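Local coordinates for YHR177W (Saccharomyces cerevisiae, PDB 4M8B), which binds DNA through its WOPR domain, the part described here, and probably acts as a transcription factor, at residues G11-E16 and G50-F55; N56-G61 and L137-L142; S77-V82 and Q179-G184. All coordinates share one frame; numbering follows the deposited sequence.

Interaction 1. Residues G11-E16 and G50-F55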
loop_
_atom_site.group_PDB
_atom_site.type_symbol
_atom_site.label_atom_id
_atom_site.label_comp_id
_atom_site.label_asym_id
_atom_site.label_seq_id
_atom_site.Cartn_x
_atom_site.Cartn_y
_atom_site.Cartn_z
ATOM N N GLY C 11 -6.271 -2.060 -7.871
ATOM C CA GLY C 11 -6.630 -3.354 -7.327
ATOM C C GLY C 11 -6.458 -3.465 -5.825
ATOM O O GLY C 11 -6.477 -2.462 -5.109
ATOM N N TYR C 12 -6.293 -4.699 -5.354
ATOM C CA TYR C 12 -6.115 -4.976 -3.935
ATOM C C TYR C 12 -5.012 -6.007 -3.713
ATOM O O TYR C 12 -5.006 -7.063 -4.345
ATOM C CB TYR C 12 -7.421 -5.480 -3.322
ATOM C CG TYR C 12 -7.273 -5.940 -1.894
ATOM C CD1 TYR C 12 -7.198 -5.022 -0.858
ATOM C CD2 TYR C 12 -7.208 -7.291 -1.580
ATOM C CE1 TYR C 12 -7.061 -5.435 0.455
ATOM C CE2 TYR C 12 -7.070 -7.715 -0.270
ATOM C CZ TYR C 12 -6.998 -6.781 0.745
ATOM O OH TYR C 12 -6.859 -7.187 2.053
ATOM N N ILE C 13 -4.084 -5.698 -2.813
ATOM C CA ILE C 13 -2.979 -6.603 -2.519
ATOM C C ILE C 13 -3.313 -7.485 -1.318
ATOM O O ILE C 13 -3.623 -6.978 -0.240
ATOM C CB ILE C 13 -1.680 -5.829 -2.228
ATOM C CG1 ILE C 13 -1.382 -4.840 -3.360
ATOM C CG2 ILE C 13 -0.521 -6.789 -2.006
ATOM C CD1 ILE C 13 -1.490 -5.434 -4.748
ATOM N N ASP C 14 -3.253 -8.802 -1.506
ATOM C CA ASP C 14 -3.550 -9.734 -0.421
ATOM C C ASP C 14 -2.317 -10.514 0.035
ATOM O O ASP C 14 -2.056 -10.629 1.233
ATOM C CB ASP C 14 -4.667 -10.699 -0.822
ATOM C CG ASP C 14 -5.137 -11.552 0.339
ATOM O OD1 ASP C 14 -5.992 -11.076 1.116
ATOM O OD2 ASP C 14 -4.652 -12.694 0.479
ATOM N N ASP C 15 -1.560 -11.042 -0.924
ATOM C CA ASP C 15 -0.381 -11.847 -0.611
ATOM C C ASP C 15 0.820 -11.502 -1.493
ATOM O O ASP C 15 0.774 -10.553 -2.275
ATOM C CB ASP C 15 -0.703 -13.340 -0.720
ATOM C CG ASP C 15 -0.971 -13.779 -2.149
ATOM O OD1 ASP C 15 -1.467 -12.955 -2.945
ATOM O OD2 ASP C 15 -0.685 -14.948 -2.479
ATOM N N GLU C 16 1.889 -12.282 -1.364
ATOM C CA GLU C 16 3.134 -12.002 -2.074
ATOM C C GLU C 16 3.012 -12.183 -3.587
ATOM O O GLU C 16 3.776 -11.593 -4.351
ATOM C CB GLU C 16 4.280 -12.859 -1.521
ATOM C CG GLU C 16 4.550 -12.652 -0.036
ATOM C CD GLU C 16 5.768 -13.415 0.458
ATOM O OE1 GLU C 16 6.675 -13.697 -0.356
ATOM O OE2 GLU C 16 5.818 -13.733 1.666
ATOM N N GLY C 50 -8.594 1.181 -4.016
ATOM C CA GLY C 50 -8.135 0.533 -5.229
ATOM C C GLY C 50 -6.842 1.128 -5.758
ATOM O O GLY C 50 -6.170 0.528 -6.598
ATOM N N ASN C 51 -6.494 2.315 -5.274
ATOM C CA ASN C 51 -5.258 2.967 -5.689
ATOM C C ASN C 51 -4.020 2.271 -5.134
ATOM O O ASN C 51 -3.921 2.015 -3.932
ATOM C CB ASN C 51 -5.260 4.441 -5.275
ATOM C CG ASN C 51 -6.059 5.312 -6.223
ATOM O OD1 ASN C 51 -6.797 4.814 -7.070
ATOM N ND2 ASN C 51 -5.908 6.623 -6.086
ATOM N N ILE C 52 -3.078 1.962 -6.017
ATOM C CA ILE C 52 -1.809 1.386 -5.602
ATOM C C ILE C 52 -0.672 2.251 -6.121
ATOM O O ILE C 52 -0.686 2.676 -7.277
ATOM C CB ILE C 52 -1.642 -0.045 -6.132
ATOM C CG1 ILE C 52 -2.706 -0.959 -5.522
ATOM C CG2 ILE C 52 -0.253 -0.569 -5.822
ATOM C CD1 ILE C 52 -2.684 -2.372 -6.066
ATOM N N PHE C 53 0.308 2.519 -5.267
ATOM C CA PHE C 53 1.452 3.330 -5.664
ATOM C C PHE C 53 2.748 2.590 -5.412
ATOM O O PHE C 53 2.909 1.929 -4.387
ATOM C CB PHE C 53 1.476 4.650 -4.890
ATOM C CG PHE C 53 0.265 5.507 -5.109
ATOM C CD1 PHE C 53 -0.852 5.367 -4.303
ATOM C CD2 PHE C 53 0.247 6.460 -6.113
ATOM C CE1 PHE C 53 -1.973 6.162 -4.498
ATOM C CE2 PHE C 53 -0.871 7.258 -6.313
ATOM C CZ PHE C 53 -1.982 7.108 -5.504
ATOM N N VAL C 54 3.676 2.714 -6.352
ATOM C CA VAL C 54 5.017 2.184 -6.179
ATOM C C VAL C 54 6.012 3.269 -6.546
ATOM O O VAL C 54 5.846 3.956 -7.555
ATOM C CB VAL C 54 5.263 0.948 -7.062
ATOM C CG1 VAL C 54 6.717 0.505 -6.961
ATOM C CG2 VAL C 54 4.329 -0.180 -6.659
ATOM N N PHE C 55 7.036 3.437 -5.718
ATOM C CA PHE C 55 8.098 4.386 -6.029
ATOM C C PHE C 55 9.470 3.877 -5.612
ATOM O O PHE C 55 9.614 3.192 -4.601
ATOM C CB PHE C 55 7.821 5.772 -5.423
ATOM C CG PHE C 55 7.648 5.772 -3.926
ATOM C CD1 PHE C 55 6.400 5.561 -3.358
ATOM C CD2 PHE C 55 8.726 6.009 -3.086
ATOM C CE1 PHE C 55 6.232 5.571 -1.981
ATOM C CE2 PHE C 55 8.564 6.022 -1.707
ATOM C CZ PHE C 55 7.315 5.802 -1.155
#
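Ile13 and Ile52 meet through their CD1 methyls, 3.5 Å apart, with the two side chains crossing obliquely. In Ile52 the CG1 branch lies beside the backbone N and then runs straight (chi2 176°). This carries CD1 well out from the strand towards the loop. Ile13 starts the same way, with CG1 beside the backbone N, but bends at the next bond (chi2 -48°). Its CD1 turns towards the strand although CB does not head there. Ile13 CG1 also lines the contact, 3.9 Å from Ile52 CD1. Beside this pair the backbones come together at two glycines. Gly11 N donates to Gly50 O at 2.9 Å, nearly straight at 163°. Gly50 CA in turn makes a CA-H...O contact of 3.4 Å to Gly11 O. Both glycines adopt positive phi. Val22 and Leu19 of helix 16-28 pack on Ile13, and Ala144 of strand 137-147 packs on Ile52. The contact thus joins the loop after strand 9-10 to the start of strand 51-56. Its chemistry is one backbone hydrogen bond beside a buried methyl contact. This implies a junction held by van der Waals packing and one directed bond, with no charged pair across it.

Interaction 2. Residues N56-G61 and L137-L142. With EDO (1,2-ethanediol), chain D.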
loop_
_atom_site.group_PDB
_atom_site.type_symbol
_atom_site.label_atom_id
_atom_site.label_comp_id
_atom_site.label_asym_id
_atom_site.label_seq_id
_atom_site.Cartn_x
_atom_site.Cartn_y
_atom_site.Cartn_z
ATOM N N ASN C 56 10.470 4.209 -6.420
ATOM C CA ASN C 56 11.857 3.926 -6.091
ATOM C C ASN C 56 12.360 5.000 -5.131
ATOM O O ASN C 56 12.281 6.190 -5.432
ATOM C CB ASN C 56 12.701 3.922 -7.365
ATOM C CG ASN C 56 14.089 3.366 -7.147
ATOM O OD1 ASN C 56 14.716 3.604 -6.115
ATOM N ND2 ASN C 56 14.582 2.618 -8.127
ATOM N N GLU C 57 12.862 4.580 -3.974
ATOM C CA GLU C 57 13.328 5.520 -2.957
ATOM C C GLU C 57 14.469 6.400 -3.463
ATOM O O GLU C 57 14.447 7.619 -3.291
ATOM C CB GLU C 57 13.751 4.771 -1.689
ATOM C CG GLU C 57 14.470 5.629 -0.663
ATOM C CD GLU C 57 14.658 4.915 0.665
ATOM O OE1 GLU C 57 15.665 5.189 1.352
ATOM O OE2 GLU C 57 13.795 4.086 1.024
ATOM N N GLU C 58 15.456 5.779 -4.100
ATOM C CA GLU C 58 16.624 6.497 -4.600
ATOM C C GLU C 58 16.296 7.445 -5.754
ATOM O O GLU C 58 16.715 8.601 -5.751
ATOM C CB GLU C 58 17.724 5.515 -5.024
ATOM C CG GLU C 58 18.405 4.778 -3.869
ATOM C CD GLU C 58 17.550 3.670 -3.272
ATOM O OE1 GLU C 58 17.785 3.306 -2.098
ATOM O OE2 GLU C 58 16.650 3.159 -3.974
ATOM N N LYS C 59 15.545 6.955 -6.735
ATOM C CA LYS C 59 15.258 7.726 -7.943
ATOM C C LYS C 59 14.225 8.835 -7.749
ATOM O O LYS C 59 14.109 9.726 -8.587
ATOM C CB LYS C 59 14.808 6.803 -9.080
ATOM C CG LYS C 59 15.871 5.830 -9.571
ATOM C CD LYS C 59 15.411 5.106 -10.830
ATOM C CE LYS C 59 16.502 4.203 -11.386
ATOM N NZ LYS C 59 16.098 3.559 -12.669
ATOM N N SER C 60 13.472 8.781 -6.655
ATOM C CA SER C 60 12.406 9.755 -6.435
ATOM C C SER C 60 12.690 10.666 -5.250
ATOM O O SER C 60 12.150 11.767 -5.165
ATOM C CB SER C 60 11.060 9.055 -6.237
ATOM O OG SER C 60 11.019 8.358 -5.003
ATOM N N GLY C 61 13.530 10.200 -4.333
ATOM C CA GLY C 61 13.858 10.978 -3.153
ATOM C C GLY C 61 12.807 10.877 -2.064
ATOM O O GLY C 61 12.860 11.603 -1.072
ATOM N N LEU C 137 21.665 -1.999 -3.731
ATOM C CA LEU C 137 20.277 -2.367 -3.622
ATOM C C LEU C 137 19.390 -1.178 -3.680
ATOM O O LEU C 137 19.636 -0.228 -3.005
ATOM C CB LEU C 137 20.078 -3.033 -2.295
ATOM C CG LEU C 137 19.799 -4.506 -2.344
ATOM C CD1 LEU C 137 20.600 -5.192 -3.414
ATOM C CD2 LEU C 137 20.106 -5.093 -1.000
ATOM N N GLU C 138 18.355 -1.239 -4.492
ATOM C CA GLU C 138 17.416 -0.164 -4.570
ATOM C C GLU C 138 16.245 -0.527 -3.723
ATOM O O GLU C 138 16.042 -1.661 -3.447
ATOM C CB GLU C 138 17.050 0.136 -6.006
ATOM C CG GLU C 138 18.144 0.914 -6.703
ATOM C CD GLU C 138 17.905 1.172 -8.162
ATOM O OE1 GLU C 138 16.813 0.926 -8.652
ATOM O OE2 GLU C 138 18.815 1.627 -8.841
ATOM N N THR C 139 15.541 0.465 -3.230
ATOM C CA THR C 139 14.401 0.227 -2.355
ATOM C C THR C 139 13.086 0.638 -3.014
ATOM O O THR C 139 12.912 1.792 -3.410
ATOM C CB THR C 139 14.563 0.972 -1.020
ATOM O OG1 THR C 139 15.785 0.564 -0.393
ATOM C CG2 THR C 139 13.397 0.671 -0.093
ATOM N N PHE C 140 12.164 -0.312 -3.131
ATOM C CA PHE C 140 10.862 -0.038 -3.729
ATOM C C PHE C 140 9.771 -0.004 -2.670
ATOM O O PHE C 140 9.626 -0.936 -1.879
ATOM C CB PHE C 140 10.538 -1.072 -4.808
ATOM C CG PHE C 140 11.493 -1.050 -5.966
ATOM C CD1 PHE C 140 12.623 -1.853 -5.965
ATOM C CD2 PHE C 140 11.272 -0.216 -7.049
ATOM C CE1 PHE C 140 13.513 -1.829 -7.029
ATOM C CE2 PHE C 140 12.159 -0.187 -8.115
ATOM C CZ PHE C 140 13.279 -0.995 -8.103
ATOM N N HIS C 141 9.014 1.085 -2.657
ATOM C CA HIS C 141 7.935 1.254 -1.699
ATOM C C HIS C 141 6.607 0.968 -2.373
ATOM O O HIS C 141 6.390 1.359 -3.519
ATOM C CB HIS C 141 7.926 2.679 -1.153
ATOM C CG HIS C 141 9.181 3.063 -0.445
ATOM N ND1 HIS C 141 9.208 3.428 0.889
ATOM C CD2 HIS C 141 10.465 3.151 -0.873
ATOM C CE1 HIS C 141 10.440 3.717 1.244
ATOM N NE2 HIS C 141 11.227 3.557 0.189
ATOM N N LEU C 142 5.716 0.286 -1.664
ATOM C CA LEU C 142 4.388 0.023 -2.195
ATOM C C LEU C 142 3.314 0.480 -1.217
ATOM O O LEU C 142 3.311 0.087 -0.049
ATOM C CB LEU C 142 4.226 -1.460 -2.548
ATOM C CG LEU C 142 2.933 -1.825 -3.282
ATOM C CD1 LEU C 142 3.133 -3.036 -4.179
ATOM C CD2 LEU C 142 1.818 -2.084 -2.283
HETATM C C1 EDO D . 6.635 1.301 2.412
HETATM O O1 EDO D . 7.708 0.788 1.612
HETATM C C2 EDO D . 7.066 2.630 3.013
HETATM O O2 EDO D . 6.920 3.667 2.035
#
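Asn56 and Phe140 form an antiparallel, non-hydrogen-bonded pair with their CA atoms 4.7 Å apart. Beyond it the backbones diverge, because the chain turns into helix 57-60. The last backbone bond before they part is Glu57 N to Thr139 O, 2.8 Å long and nearly straight at 176°. Asn56 is the N-cap of that helix, and its OD1 accepts a weak bond from Glu58 N. The amide's other end faces the strand. Asn56 ND2 donates to Glu138 OE1 at 2.8 Å, with the oxygen in the amide plane. The carboxylate is turned 57° to the amide, and OE1 is approached from above its own plane. The same ND2 lies 3.7 Å from Phe140 CE2, with ring and amide inclined to each other.

Here the antiparallel sheet of the WOPR domain hands over from strand 51-56 to a short helix. Strand 137-147 runs on beside it, and side chains of the helix reach back to it. Glu58 does so by a bend at chi2 (75°). Thr139 N donates to Glu58 OE2 at 3.0 Å, approaching on the carboxylate's syn side, slightly out of its plane. Glu57 extends instead along its whole chain, with CG opposite the backbone N. It arrives at the edge of the His141 ring, where NE2 donates to Glu57 OE2 at 2.8 Å. The carboxylate uses its anti lone pair, and its plane is inclined to the ring. This bond lies in the ring plane and would limit the ring's rotation. His141 ND1 donates to O2 of a 1,2-ethanediol molecule, probably from the crystallisation liquor. Phe55 stacks on the ring. The carboxylate would be expected to stabilise a positive charge on His141. On the face of the sheet that carries Phe140, Phe23 and Phe27 of helix 16-28 pack against its ring.

Interaction 3. Residues S77-V82 and Q179-G184. With nucleotides of chain A.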
loop_
_atom_site.group_PDB
_atom_site.type_symbol
_atom_site.label_atom_id
_atom_site.label_comp_id
_atom_site.label_asym_id
_atom_site.label_seq_id
_atom_site.Cartn_x
_atom_site.Cartn_y
_atom_site.Cartn_z
ATOM N N SER C 77 0.482 -7.080 9.527
ATOM C CA SER C 77 -0.374 -8.099 8.939
ATOM C C SER C 77 0.461 -8.876 7.937
ATOM O O SER C 77 0.552 -8.503 6.769
ATOM C CB SER C 77 -1.587 -7.468 8.254
ATOM O OG SER C 77 -2.448 -8.459 7.718
ATOM N N GLY C 78 1.082 -9.953 8.407
ATOM C CA GLY C 78 2.015 -10.701 7.591
ATOM C C GLY C 78 3.308 -9.925 7.444
ATOM O O GLY C 78 4.018 -9.691 8.424
ATOM N N LYS C 79 3.615 -9.520 6.219
ATOM C CA LYS C 79 4.796 -8.713 5.963
ATOM C C LYS C 79 4.390 -7.282 5.630
ATOM O O LYS C 79 5.231 -6.457 5.273
ATOM C CB LYS C 79 5.618 -9.325 4.827
ATOM C CG LYS C 79 6.025 -10.768 5.076
ATOM C CD LYS C 79 6.864 -11.325 3.933
ATOM C CE LYS C 79 7.287 -12.758 4.213
ATOM N NZ LYS C 79 8.143 -13.309 3.125
ATOM N N PHE C 80 3.097 -6.999 5.751
ATOM C CA PHE C 80 2.568 -5.667 5.480
ATOM C C PHE C 80 2.424 -4.851 6.757
ATOM O O PHE C 80 2.246 -5.404 7.841
ATOM C CB PHE C 80 1.193 -5.752 4.814
ATOM C CG PHE C 80 1.211 -6.356 3.442
ATOM C CD1 PHE C 80 1.653 -5.623 2.353
ATOM C CD2 PHE C 80 0.762 -7.650 3.235
ATOM C CE1 PHE C 80 1.663 -6.176 1.084
ATOM C CE2 PHE C 80 0.767 -8.208 1.970
ATOM C CZ PHE C 80 1.218 -7.470 0.892
ATOM N N LEU C 81 2.500 -3.533 6.617
ATOM C CA LEU C 81 2.088 -2.632 7.682
ATOM C C LEU C 81 0.701 -2.107 7.330
ATOM O O LEU C 81 0.420 -1.812 6.169
ATOM C CB LEU C 81 3.082 -1.480 7.847
ATOM C CG LEU C 81 4.405 -1.866 8.510
ATOM C CD1 LEU C 81 5.332 -0.668 8.649
ATOM C CD2 LEU C 81 4.138 -2.496 9.865
ATOM N N VAL C 82 -0.173 -2.010 8.326
ATOM C CA VAL C 82 -1.534 -1.539 8.097
ATOM C C VAL C 82 -1.859 -0.325 8.964
ATOM O O VAL C 82 -1.451 -0.249 10.123
ATOM C CB VAL C 82 -2.567 -2.652 8.360
ATOM C CG1 VAL C 82 -3.980 -2.114 8.213
ATOM C CG2 VAL C 82 -2.344 -3.807 7.408
ATOM N N GLN C 179 10.357 -13.470 -0.211
ATOM C CA GLN C 179 10.204 -14.399 0.903
ATOM C C GLN C 179 11.224 -14.115 2.010
ATOM O O GLN C 179 10.990 -14.436 3.176
ATOM C CB GLN C 179 10.284 -15.851 0.417
ATOM C CG GLN C 179 11.663 -16.292 -0.045
ATOM C CD GLN C 179 12.447 -16.990 1.051
ATOM O OE1 GLN C 179 11.882 -17.418 2.058
ATOM N NE2 GLN C 179 13.757 -17.109 0.857
ATOM N N LYS C 180 12.345 -13.498 1.640
ATOM C CA LYS C 180 13.382 -13.131 2.604
ATOM C C LYS C 180 12.947 -11.980 3.508
ATOM O O LYS C 180 13.583 -11.707 4.526
ATOM C CB LYS C 180 14.681 -12.738 1.888
ATOM C CG LYS C 180 15.426 -13.885 1.227
ATOM C CD LYS C 180 16.846 -13.467 0.853
ATOM C CE LYS C 180 16.858 -12.327 -0.156
ATOM N NZ LYS C 180 16.423 -12.762 -1.515
ATOM N N VAL C 181 11.869 -11.304 3.127
ATOM C CA VAL C 181 11.413 -10.114 3.842
ATOM C C VAL C 181 10.644 -10.442 5.124
ATOM O O VAL C 181 9.805 -11.344 5.141
ATOM C CB VAL C 181 10.545 -9.221 2.935
ATOM C CG1 VAL C 181 9.894 -8.109 3.741
ATOM C CG2 VAL C 181 11.384 -8.649 1.804
ATOM N N ALA C 182 10.938 -9.700 6.191
ATOM C CA ALA C 182 10.267 -9.878 7.478
ATOM C C ALA C 182 10.121 -8.548 8.215
ATOM O O ALA C 182 10.858 -7.601 7.949
ATOM C CB ALA C 182 11.020 -10.878 8.336
ATOM N N VAL C 183 9.172 -8.487 9.145
ATOM C CA VAL C 183 8.871 -7.258 9.872
ATOM C C VAL C 183 8.788 -7.540 11.370
ATOM O O VAL C 183 8.095 -8.468 11.781
ATOM C CB VAL C 183 7.530 -6.654 9.400
ATOM C CG1 VAL C 183 7.279 -5.307 10.064
ATOM C CG2 VAL C 183 7.514 -6.514 7.888
ATOM N N GLY C 184 9.483 -6.741 12.179
ATOM C CA GLY C 184 9.538 -6.961 13.617
ATOM C C GLY C 184 9.948 -8.391 13.917
ATOM O O GLY C 184 10.889 -8.904 13.308
ATOM P P DT A 12 11.979 -3.777 11.129
ATOM O OP1 DT A 12 13.264 -4.207 10.532
ATOM O OP2 DT A 12 10.804 -4.673 11.050
ATOM O "O5'" DT A 12 12.214 -3.405 12.668
ATOM C "C5'" DT A 12 13.344 -2.613 13.020
ATOM C "C4'" DT A 12 13.389 -2.309 14.506
ATOM O "O4'" DT A 12 12.135 -1.709 14.920
ATOM C "C3'" DT A 12 13.605 -3.516 15.411
ATOM O "O3'" DT A 12 14.676 -3.230 16.312
ATOM C "C2'" DT A 12 12.263 -3.702 16.114
ATOM C "C1'" DT A 12 11.688 -2.295 16.123
ATOM N N1 DT A 12 10.203 -2.230 16.122
ATOM C C2 DT A 12 9.528 -1.707 17.202
ATOM O O2 DT A 12 10.070 -1.278 18.210
ATOM N N3 DT A 12 8.162 -1.707 17.053
ATOM C C4 DT A 12 7.420 -2.157 15.973
ATOM O O4 DT A 12 6.193 -2.106 15.950
ATOM C C5 DT A 12 8.195 -2.689 14.885
ATOM C C7 DT A 12 7.516 -3.218 13.654
ATOM C C6 DT A 12 9.529 -2.699 15.010
ATOM P P DG A 11 9.238 0.172 6.380
ATOM O OP1 DG A 11 10.644 -0.260 6.241
ATOM O OP2 DG A 11 8.387 0.230 5.171
ATOM O "O5'" DG A 11 8.524 -0.774 7.452
ATOM C "C5'" DG A 11 9.276 -1.650 8.301
ATOM C "C4'" DG A 11 9.925 -0.927 9.472
ATOM O "O4'" DG A 11 9.005 0.020 10.055
ATOM C "C3'" DG A 11 10.305 -1.810 10.652
ATOM O "O3'" DG A 11 11.594 -2.374 10.448
ATOM C "C2'" DG A 11 10.256 -0.862 11.851
ATOM C "C1'" DG A 11 9.379 0.296 11.389
ATOM N N9 DG A 11 8.166 0.541 12.174
ATOM C C8 DG A 11 6.866 0.483 11.731
ATOM N N7 DG A 11 5.985 0.771 12.654
ATOM C C5 DG A 11 6.747 1.043 13.780
ATOM C C6 DG A 11 6.346 1.415 15.085
ATOM O O6 DG A 11 5.198 1.585 15.525
ATOM N N1 DG A 11 7.443 1.595 15.924
ATOM C C2 DG A 11 8.758 1.435 15.551
ATOM N N2 DG A 11 9.680 1.653 16.502
ATOM N N3 DG A 11 9.145 1.088 14.331
ATOM C C4 DG A 11 8.090 0.908 13.501
#
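Lys79 and Val183 make the close-packed part of this contact. Val183 CB points at the 77-82 segment, and its CG2 methyl sits 3.5 Å from Lys79 O. The other methyl, CG1, reaches Leu81 CD2 at 4.2 Å. The extended Lys79 side chain runs along the 179-184 backbone, so that its methylenes pass the carbonyl of Val181. Lys79 CD and CE lie closest to Val181 O, CD at 3.2 Å. NZ also lies near that oxygen, but at an angle too poor for a hydrogen bond.

The looser side belongs to Gln179 and Lys180. The Gln179 side chain is exposed and poorly ordered, and Lys180 turns away. Lys79 NZ makes a weak bond of 3.1 Å to Gln179 O. A salt bridge to Glu16 and a hydrogen bond to Leu178 O supplement it.

At the other end the DNA closes the contact. Gly184 N donates to OP2 of DT12 of chain A at 2.7 Å, almost straight at 177°. Val183 CG1 lies 4.2 Å from C7, the thymine methyl of the same nucleotide. Leu81 CD1 packs 3.6 Å from C8 of DG11 of chain A. One backbone N-H meets a phosphate oxygen while Val183 and Leu81 lie against the nucleotides.

Within the fold, Ser77 to Phe80 form a type II' beta turn linking strands 75-77 and 80-88. The 179-184 segment leaves helix 172-179 and crosses beside this turn. Strand 113-128 lies next to both, with Phe123 touching Lys79 and Val181, and Thr122 touching Leu81.

All three contacts reach the same antiparallel sheet. Interactions 1 and 2 follow each other along strand 51-56 and helix 57-60, with centres 16 Å apart. They are joined by a probable backbone hydrogen bond, Phe55 O to His141 N at 2.9 Å. Interaction 1 meets interaction 3 by a salt bridge, Glu16 OE2 to Lys79 NZ at 2.8 Å, and by packing of Ile13 CG2 on Phe80 CZ at 3.4 Å. Interactions 2 and 3 do not touch; their nearest atoms are about 5 Å apart. Interaction 3 binds the DNA directly. The nearest atoms of interactions 2 and 1 come within about 4 Å and 5 Å of it.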